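Local coordinates for malonyl CoA:acyl carrier protein malonyltransferase (PDB 1NM2) that probably transfers the malonyl group from malonyl-CoA to holo acyl carrier protein, a step of bacterial fatty acid biosynthesis, at residues R204-A207 against P208-D211; R236-S240 against G241-L245; P255-W258 against D259-M262; M262-F265 against K266-G269. All coordinates share one frame; numbering follows the deposited sequence.

Contact 1: R204-A207 against P208-D211; sequences RHMA and PAVD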
loop_
_atom_site.group_PDB
_atom_site.type_symbol
_atom_site.label_atom_id
_atom_site.label_comp_id
_atom_site.label_asym_id
_atom_site.label_seq_id
_atom_site.Cartn_x
_atom_site.Cartn_y
_atom_site.Cartn_z
ATOM N N ARG A 204 12.675 3.020 12.119
ATOM C CA ARG A 204 13.566 2.049 12.744
ATOM C C ARG A 204 12.844 1.245 13.820
ATOM O O ARG A 204 13.325 0.193 14.254
ATOM C CB ARG A 204 14.764 2.759 13.379
ATOM C CG ARG A 204 14.402 3.610 14.589
ATOM C CD ARG A 204 15.646 4.046 15.354
ATOM N NE ARG A 204 15.304 4.706 16.611
ATOM C CZ ARG A 204 14.638 5.854 16.693
ATOM N NH1 ARG A 204 14.241 6.474 15.588
ATOM N NH2 ARG A 204 14.361 6.378 17.882
ATOM N N HIS A 205 11.701 1.748 14.274
ATOM C CA HIS A 205 10.950 1.027 15.288
ATOM C C HIS A 205 10.442 -0.307 14.745
ATOM O O HIS A 205 10.001 -1.159 15.510
ATOM C CB HIS A 205 9.784 1.878 15.807
ATOM C CG HIS A 205 10.205 2.940 16.776
ATOM N ND1 HIS A 205 10.229 4.281 16.454
ATOM C CD2 HIS A 205 10.663 2.851 18.048
ATOM C CE1 HIS A 205 10.686 4.971 17.484
ATOM N NE2 HIS A 205 10.957 4.127 18.463
ATOM N N MET A 206 10.519 -0.483 13.426
ATOM C CA MET A 206 10.084 -1.726 12.777
ATOM C C MET A 206 11.262 -2.662 12.502
ATOM O O MET A 206 11.105 -3.682 11.826
ATOM C CB MET A 206 9.375 -1.425 11.448
ATOM C CG MET A 206 7.997 -0.788 11.588
ATOM S SD MET A 206 6.829 -1.837 12.491
ATOM C CE MET A 206 6.784 -0.975 14.054
ATOM N N ALA A 207 12.437 -2.311 13.020
ATOM C CA ALA A 207 13.636 -3.121 12.823
ATOM C C ALA A 207 13.395 -4.598 13.118
ATOM O O ALA A 207 13.817 -5.463 12.349
ATOM C CB ALA A 207 14.798 -2.590 13.693
ATOM N N PRO A 208 12.717 -4.913 14.237
ATOM C CA PRO A 208 12.470 -6.327 14.538
ATOM C C PRO A 208 11.510 -6.976 13.540
ATOM O O PRO A 208 11.497 -8.195 13.396
ATOM C CB PRO A 208 11.919 -6.292 15.966
ATOM C CG PRO A 208 11.257 -4.962 16.048
ATOM C CD PRO A 208 12.210 -4.045 15.317
ATOM N N ALA A 209 10.712 -6.160 12.853
ATOM C CA ALA A 209 9.776 -6.674 11.855
ATOM C C ALA A 209 10.560 -7.091 10.602
ATOM O O ALA A 209 10.169 -8.014 9.889
ATOM C CB ALA A 209 8.728 -5.607 11.505
ATOM N N VAL A 210 11.669 -6.404 10.337
ATOM C CA VAL A 210 12.509 -6.735 9.186
ATOM C C VAL A 210 13.081 -8.137 9.388
ATOM O O VAL A 210 13.066 -8.967 8.474
ATOM C CB VAL A 210 13.689 -5.742 9.034
ATOM C CG1 VAL A 210 14.611 -6.193 7.902
ATOM C CG2 VAL A 210 13.163 -4.340 8.760
ATOM N N ASP A 211 13.583 -8.399 10.591
ATOM C CA ASP A 211 14.161 -9.704 10.896
ATOM C C ASP A 211 13.133 -10.812 10.669
ATOM O O ASP A 211 13.419 -11.805 9.997
ATOM C CB ASP A 211 14.655 -9.760 12.344
ATOM C CG ASP A 211 15.675 -8.677 12.662
ATOM O OD1 ASP A 211 16.495 -8.330 11.781
ATOM O OD2 ASP A 211 15.665 -8.182 13.810
#

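Contact 2: R236-S240 against G241-L245; sequences RAVAS and GTEVL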
loop_
_atom_site.group_PDB
_atom_site.type_symbol
_atom_site.label_atom_id
_atom_site.label_comp_id
_atom_site.label_asym_id
_atom_site.label_seq_id
_atom_site.Cartn_x
_atom_site.Cartn_y
_atom_site.Cartn_z
ATOM N N ARG A 236 12.273 4.291 -7.821
ATOM C CA ARG A 236 12.970 3.736 -8.978
ATOM C C ARG A 236 12.368 2.429 -9.485
ATOM O O ARG A 236 11.689 1.708 -8.753
ATOM C CB ARG A 236 14.449 3.507 -8.655
ATOM C CG ARG A 236 15.242 4.781 -8.402
ATOM C CD ARG A 236 16.717 4.472 -8.210
ATOM N NE ARG A 236 17.494 5.681 -7.934
ATOM C CZ ARG A 236 18.815 5.703 -7.794
ATOM N NH1 ARG A 236 19.516 4.580 -7.905
ATOM N NH2 ARG A 236 19.438 6.849 -7.542
ATOM N N ALA A 237 12.622 2.133 -10.753
ATOM C CA ALA A 237 12.143 0.899 -11.347
ATOM C C ALA A 237 13.174 -0.164 -10.975
ATOM O O ALA A 237 14.378 0.057 -11.129
ATOM C CB ALA A 237 12.048 1.046 -12.858
ATOM N N VAL A 238 12.710 -1.304 -10.474
ATOM C CA VAL A 238 13.614 -2.379 -10.080
ATOM C C VAL A 238 13.491 -3.530 -11.072
ATOM O O VAL A 238 12.414 -4.102 -11.244
ATOM C CB VAL A 238 13.283 -2.887 -8.659
ATOM C CG1 VAL A 238 14.329 -3.893 -8.205
ATOM C CG2 VAL A 238 13.219 -1.720 -7.695
ATOM N N ALA A 239 14.598 -3.873 -11.723
ATOM C CA ALA A 239 14.593 -4.938 -12.721
ATOM C C ALA A 239 14.801 -6.348 -12.177
ATOM O O ALA A 239 14.436 -7.323 -12.831
ATOM C CB ALA A 239 15.643 -4.639 -13.794
ATOM N N SER A 240 15.369 -6.453 -10.981
ATOM C CA SER A 240 15.652 -7.748 -10.362
ATOM C C SER A 240 14.615 -8.225 -9.348
ATOM O O SER A 240 14.216 -7.471 -8.462
ATOM C CB SER A 240 17.026 -7.694 -9.684
ATOM O OG SER A 240 17.213 -8.791 -8.814
ATOM N N GLY A 241 14.208 -9.489 -9.475
ATOM C CA GLY A 241 13.233 -10.066 -8.567
ATOM C C GLY A 241 13.715 -10.141 -7.125
ATOM O O GLY A 241 12.934 -9.926 -6.193
ATOM N N THR A 242 14.993 -10.456 -6.929
ATOM C CA THR A 242 15.550 -10.529 -5.582
ATOM C C THR A 242 15.653 -9.120 -4.991
ATOM O O THR A 242 15.446 -8.933 -3.791
ATOM C CB THR A 242 16.951 -11.201 -5.570
ATOM O OG1 THR A 242 17.795 -10.569 -6.541
ATOM C CG2 THR A 242 16.837 -12.683 -5.885
ATOM N N GLU A 243 15.960 -8.129 -5.828
ATOM C CA GLU A 243 16.044 -6.752 -5.343
ATOM C C GLU A 243 14.645 -6.249 -4.986
ATOM O O GLU A 243 14.478 -5.443 -4.062
ATOM C CB GLU A 243 16.708 -5.836 -6.383
ATOM C CG GLU A 243 18.222 -6.041 -6.481
ATOM C CD GLU A 243 18.912 -5.061 -7.420
ATOM O OE1 GLU A 243 20.161 -5.067 -7.470
ATOM O OE2 GLU A 243 18.214 -4.288 -8.108
ATOM N N VAL A 244 13.637 -6.733 -5.711
ATOM C CA VAL A 244 12.258 -6.353 -5.428
ATOM C C VAL A 244 11.896 -6.885 -4.040
ATOM O O VAL A 244 11.380 -6.156 -3.190
ATOM C CB VAL A 244 11.270 -6.956 -6.463
ATOM C CG1 VAL A 244 9.838 -6.868 -5.933
ATOM C CG2 VAL A 244 11.378 -6.203 -7.791
ATOM N N LEU A 245 12.177 -8.165 -3.816
ATOM C CA LEU A 245 11.889 -8.798 -2.538
ATOM C C LEU A 245 12.668 -8.179 -1.376
ATOM O O LEU A 245 12.111 -7.964 -0.292
ATOM C CB LEU A 245 12.180 -10.301 -2.622
ATOM C CG LEU A 245 11.901 -11.131 -1.362
ATOM C CD1 LEU A 245 10.469 -10.924 -0.901
ATOM C CD2 LEU A 245 12.160 -12.594 -1.652
#

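Contact 3: P255-W258 against D259-M262; sequences PVRW and DLCM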
loop_
_atom_site.group_PDB
_atom_site.type_symbol
_atom_site.label_atom_id
_atom_site.label_comp_id
_atom_site.label_asym_id
_atom_site.label_seq_id
_atom_site.Cartn_x
_atom_site.Cartn_y
_atom_site.Cartn_z
ATOM N N PRO A 255 10.972 4.955 5.014
ATOM C CA PRO A 255 9.904 5.875 4.593
ATOM C C PRO A 255 9.287 5.482 3.243
ATOM O O PRO A 255 9.967 4.922 2.380
ATOM C CB PRO A 255 10.628 7.217 4.500
ATOM C CG PRO A 255 11.692 7.102 5.564
ATOM C CD PRO A 255 12.208 5.694 5.338
ATOM N N VAL A 256 8.003 5.781 3.066
ATOM C CA VAL A 256 7.309 5.491 1.814
ATOM C C VAL A 256 7.387 6.743 0.936
ATOM O O VAL A 256 6.738 7.750 1.220
ATOM C CB VAL A 256 5.813 5.151 2.047
ATOM C CG1 VAL A 256 5.089 5.046 0.713
ATOM C CG2 VAL A 256 5.679 3.832 2.819
ATOM N N ARG A 257 8.188 6.686 -0.122
ATOM C CA ARG A 257 8.317 7.831 -1.010
ATOM C C ARG A 257 7.366 7.710 -2.189
ATOM O O ARG A 257 7.795 7.523 -3.330
ATOM C CB ARG A 257 9.759 7.968 -1.510
ATOM C CG ARG A 257 10.747 8.336 -0.403
ATOM C CD ARG A 257 10.302 9.604 0.321
ATOM N NE ARG A 257 10.273 10.759 -0.571
ATOM C CZ ARG A 257 11.358 11.384 -1.023
ATOM N NH1 ARG A 257 11.236 12.429 -1.837
ATOM N NH2 ARG A 257 12.563 10.979 -0.649
ATOM N N TRP A 258 6.073 7.814 -1.905
ATOM C CA TRP A 258 5.065 7.720 -2.954
ATOM C C TRP A 258 5.195 8.923 -3.881
ATOM O O TRP A 258 4.828 8.856 -5.058
ATOM C CB TRP A 258 3.656 7.667 -2.358
ATOM C CG TRP A 258 2.619 7.367 -3.401
ATOM C CD1 TRP A 258 1.640 8.204 -3.860
ATOM C CD2 TRP A 258 2.507 6.162 -4.161
ATOM N NE1 TRP A 258 0.925 7.593 -4.867
ATOM C CE2 TRP A 258 1.435 6.337 -5.070
ATOM C CE3 TRP A 258 3.211 4.950 -4.168
ATOM C CZ2 TRP A 258 1.049 5.342 -5.975
ATOM C CZ3 TRP A 258 2.829 3.959 -5.069
ATOM C CH2 TRP A 258 1.754 4.163 -5.960
ATOM N N ASP A 259 5.729 10.021 -3.349
ATOM C CA ASP A 259 5.932 11.223 -4.147
ATOM C C ASP A 259 6.852 10.907 -5.332
ATOM O O ASP A 259 6.577 11.285 -6.476
ATOM C CB ASP A 259 6.560 12.339 -3.294
ATOM C CG ASP A 259 7.929 11.966 -2.745
ATOM O OD1 ASP A 259 8.832 12.830 -2.780
ATOM O OD2 ASP A 259 8.106 10.820 -2.269
ATOM N N LEU A 260 7.942 10.201 -5.051
ATOM C CA LEU A 260 8.903 9.836 -6.084
ATOM C C LEU A 260 8.333 8.805 -7.051
ATOM O O LEU A 260 8.717 8.760 -8.216
ATOM C CB LEU A 260 10.185 9.302 -5.443
ATOM C CG LEU A 260 10.917 10.359 -4.605
ATOM C CD1 LEU A 260 12.167 9.763 -3.976
ATOM C CD2 LEU A 260 11.264 11.543 -5.496
ATOM N N CYS A 261 7.428 7.967 -6.565
ATOM C CA CYS A 261 6.821 6.972 -7.430
ATOM C C CYS A 261 6.000 7.700 -8.500
ATOM O O CYS A 261 6.042 7.337 -9.677
ATOM C CB CYS A 261 5.936 6.024 -6.615
ATOM S SG CYS A 261 6.874 4.897 -5.548
ATOM N N MET A 262 5.264 8.731 -8.094
ATOM C CA MET A 262 4.456 9.491 -9.045
ATOM C C MET A 262 5.342 10.273 -10.010
ATOM O O MET A 262 4.986 10.441 -11.175
ATOM C CB MET A 262 3.482 10.438 -8.319
ATOM C CG MET A 262 2.317 9.707 -7.613
ATOM S SD MET A 262 0.937 10.762 -7.079
ATOM C CE MET A 262 1.693 11.633 -5.698
#

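Contact 4: M262-F265 against K266-G269; sequences METF and KELG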
loop_
_atom_site.group_PDB
_atom_site.type_symbol
_atom_site.label_atom_id
_atom_site.label_comp_id
_atom_site.label_asym_id
_atom_site.label_seq_id
_atom_site.Cartn_x
_atom_site.Cartn_y
_atom_site.Cartn_z
ATOM N N MET A 262 5.264 8.731 -8.094
ATOM C CA MET A 262 4.456 9.491 -9.045
ATOM C C MET A 262 5.342 10.273 -10.010
ATOM O O MET A 262 4.986 10.441 -11.175
ATOM C CB MET A 262 3.482 10.438 -8.319
ATOM C CG MET A 262 2.317 9.707 -7.613
ATOM S SD MET A 262 0.937 10.762 -7.079
ATOM C CE MET A 262 1.693 11.633 -5.698
ATOM N N GLU A 263 6.491 10.747 -9.529
ATOM C CA GLU A 263 7.430 11.473 -10.384
ATOM C C GLU A 263 7.909 10.517 -11.479
ATOM O O GLU A 263 8.073 10.901 -12.635
ATOM C CB GLU A 263 8.641 11.959 -9.579
ATOM C CG GLU A 263 8.358 13.115 -8.634
ATOM C CD GLU A 263 7.887 14.357 -9.368
ATOM O OE1 GLU A 263 8.521 14.721 -10.384
ATOM O OE2 GLU A 263 6.888 14.969 -8.928
ATOM N N THR A 264 8.136 9.264 -11.101
ATOM C CA THR A 264 8.582 8.252 -12.048
ATOM C C THR A 264 7.478 7.938 -13.063
ATOM O O THR A 264 7.758 7.723 -14.247
ATOM C CB THR A 264 9.021 6.978 -11.299
ATOM O OG1 THR A 264 10.270 7.239 -10.646
ATOM C CG2 THR A 264 9.184 5.800 -12.250
ATOM N N PHE A 265 6.226 7.921 -12.613
ATOM C CA PHE A 265 5.111 7.655 -13.530
ATOM C C PHE A 265 5.153 8.748 -14.614
ATOM O O PHE A 265 4.916 8.485 -15.793
ATOM C CB PHE A 265 3.758 7.714 -12.792
ATOM C CG PHE A 265 3.579 6.668 -11.713
ATOM C CD1 PHE A 265 2.587 6.827 -10.745
ATOM C CD2 PHE A 265 4.397 5.541 -11.647
ATOM C CE1 PHE A 265 2.415 5.885 -9.726
ATOM C CE2 PHE A 265 4.231 4.595 -10.630
ATOM C CZ PHE A 265 3.236 4.772 -9.668
ATOM N N LYS A 266 5.460 9.976 -14.199
ATOM C CA LYS A 266 5.552 11.100 -15.128
ATOM C C LYS A 266 6.672 10.842 -16.124
ATOM O O LYS A 266 6.490 10.979 -17.336
ATOM C CB LYS A 266 5.860 12.398 -14.381
ATOM C CG LYS A 266 4.832 12.825 -13.342
ATOM C CD LYS A 266 5.234 14.175 -12.762
ATOM C CE LYS A 266 4.432 14.537 -11.528
ATOM N NZ LYS A 266 4.989 15.758 -10.875
ATOM N N GLU A 267 7.840 10.481 -15.602
ATOM C CA GLU A 267 8.998 10.197 -16.437
ATOM C C GLU A 267 8.681 9.086 -17.434
ATOM O O GLU A 267 9.271 9.026 -18.510
ATOM C CB GLU A 267 10.194 9.796 -15.563
ATOM C CG GLU A 267 10.688 10.905 -14.638
ATOM C CD GLU A 267 11.885 10.490 -13.790
ATOM O OE1 GLU A 267 11.736 9.583 -12.939
ATOM O OE2 GLU A 267 12.977 11.071 -13.975
ATOM N N LEU A 268 7.745 8.212 -17.075
ATOM C CA LEU A 268 7.356 7.109 -17.951
ATOM C C LEU A 268 6.258 7.541 -18.925
ATOM O O LEU A 268 5.836 6.761 -19.777
ATOM C CB LEU A 268 6.860 5.913 -17.125
ATOM C CG LEU A 268 7.820 5.148 -16.201
ATOM C CD1 LEU A 268 7.036 4.099 -15.424
ATOM C CD2 LEU A 268 8.925 4.482 -17.012
ATOM N N GLY A 269 5.793 8.778 -18.790
ATOM C CA GLY A 269 4.750 9.280 -19.672
ATOM C C GLY A 269 3.365 8.707 -19.405
ATOM O O GLY A 269 2.556 8.562 -20.323
#

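Contact 1: R204-A207 against P208-D211
Ala209 N and Val210 N converge on one acceptor, the carbonyl oxygen of Met206, the N-cap residue of helix 207-217. Their approaches differ. Val210 N stands 3.2 Å from Met206 O, nearly along the C=O axis, with a C=O...N angle of 162°. Ala209 N comes closer, 2.7 Å from Met206 O, but from above the carbonyl plane, 55° out of it. Here the double grip, from amides three and four residues ahead, falls where the 3-10 segment 204-206 runs into the α-helix.

The Val210 side chain can be traced outward from this bond. Its CB rests 3.3 Å from Ala207 O. With chi1 at 175°, CG1 is carried beside the carbonyl carbon of Val210 while CG2 stays beside the amide, and that places CG2 3.8 Å from Met206 O. Farther out, the same side chain packs on Val252 and Ala253.

On another side of the turn, Met206 CB meets Ala209 CB at 4.2 Å, and both residues face helix 113-132, Met206 through Met127 and Ala130, Ala209 through Ala126. Pro208 lays its ring back along the preceding turn, CD 3.6 Å from His205 O. A proline here gives up no helical bond, because first-turn amides lack a carbonyl partner within the helix: this is a typical α-helix N-terminus.

Contact 2: R236-S240 against G241-L245
Ser240 OG sits at the mouth of helix 241-251 and takes three donors from its first turn. The shortest bond comes from the Thr242 hydroxyl, OG1 2.9 Å from Ser240 OG. Two backbone amides add weak capping bonds: Glu243 N, 3.3 Å from Ser240 OG and fairly straight at 162°, and Thr242 N, 3.4 Å from Ser240 OG and more bent.

Conformation makes this possible on both sides. Ser240 holds OG opposite its own amide (chi1 166°), turned onto the helix end, and Thr242 holds OG1 between its backbone N and carbonyl carbon (chi1 51°), which brings the two hydroxyls together. Glu243 follows a different course. Its chain runs extended beyond CG, with CG 3.7 Å from Ser240 OG, yet Glu243 OE2 remains 4.6 Å from Ser240 N, so the reciprocal half of a capping box is not formed.

Below the cap, Val238 CG1 lies 3.6 Å from Glu243 CB and also meets Val244 CG2, the valines crossing at a slant. Val244 N in turn bonds Ser240 O at 2.9 Å, the first regular α-helical bond. Asp224 accepts from the Gly241 amide. With an alanine at the Ser240 position, the Thr242 hydroxyl and the Thr242 and Glu243 amides are likely to lose their shared acceptor. Chemically, the N-terminal amides are served by a neutral hydroxyl oxygen and by the Asp224 carboxylate, whose negative charge is likely to interact favourably with the positive end of the helix dipole.

Contact 3: P255-W258 against D259-M262
Arg257 grips the Asp259 carboxylate side-on with two nitrogens, one to each oxygen. Arg257 NH1 is 2.6 Å from Asp259 OD1, which lies in the guanidinium plane and offers its syn lone pair; Asp259 OD2, 2.8 Å from Arg257 NE, lies tilted from that plane. The two flat groups are nearly coplanar, 23° apart. Over one guanidinium face, almost centred, sits Leu260 CD1, 3.5 Å from Arg257 CZ. The arginine chain bends at chi2 and chi3 and folds back, while Asp259 sets CG between its N and carbonyl carbon (chi1 62°), presenting both oxygens. Were a leucine to stand at Arg257, the Asp259 carboxylate would probably lose its charged mate and Leu260 CD1 the flat group beneath it.

Arg257 is also the centre of an inverse gamma turn and the N-cap of helix 258-267, where the chain leaves strand 256-257, an edge of the mixed sheet, and its O accepts from Cys261 N at 3.3 Å.

One residue on, the Trp258 indole receives two sulfur side chains. Cys261 CB makes a CH-pi contact, 4.2 Å from the centroid of the Trp258 six-membered ring and 26° off the normal. Met262 crosses the indole at about a right angle, its SD oblique to the ring in a Met-aromatic contact and its CE 3.9 Å from Trp258 CD1. Beyond the segments, the Trp258 ring meets that of His97, within a probable nucleophile elbow, and packs on Leu282 and Leu285. Strand 159-165 positions the turn, Val163 pairing its backbone with Val256 and Asp259.

Contact 4: M262-F265 against K266-G269
Backbone bonds from Lys266 N to Met262 O, Glu267 N to Glu263 O and Leu268 N to Thr264 O (2.9 Å) carry helix 258-267 to its C-terminus. There Gly269, with a positive phi of 73°, closes the helix as a Schellman motif, and Gly269 N bonds Lys266 O at 2.7 Å.

The side chains split between an outer and an inner face. Outside, Glu263 and Lys266 run side by side in the same direction. Glu263 turns at chi2 (-62°), bringing its carboxylate back toward the extended lysine chain. Inside, the buried Phe265 ring packs on Val4, Val6 and Ala95, setting this last turn against strands 3-7 and 93-96 of the parallel sheet. Thr264 lies between: its CG2 reaches Leu268 CD1 at 4.2 Å, the two side chains alongside each other, while OG1 bonds the carbonyl of Gly235. Leu268 extends the apolar side to Met2 and Ala93.

The outer pair is a salt bridge between i and i+3, in which Lys266 NZ lies 2.8 Å from Glu263 OE2, approaching from above the carboxylate plane, 40° out of it.

Overall arrangement
The contacts follow one another along the chain, each at a helix end or entry: contact 1 opens helix 207-217, contact 2 opens helix 241-251, contact 3 leads from strand 256-257 into helix 258-267, and contact 4 ends that helix. Contacts 3 and 4 share Met262, their centres about 11 Å apart, and touch where Trp258 CZ2 meets Phe265 CE1 at 4.0 Å. Contact 2 lies about 16 Å from contact 3 and 17 Å from contact 4, centre to centre, while contacts 1 and 4 are about 30 Å apart. Helix 258-267 thus spans from the edge of the mixed sheet to the parallel sheet, linking both sheets of the acyl transferase fold.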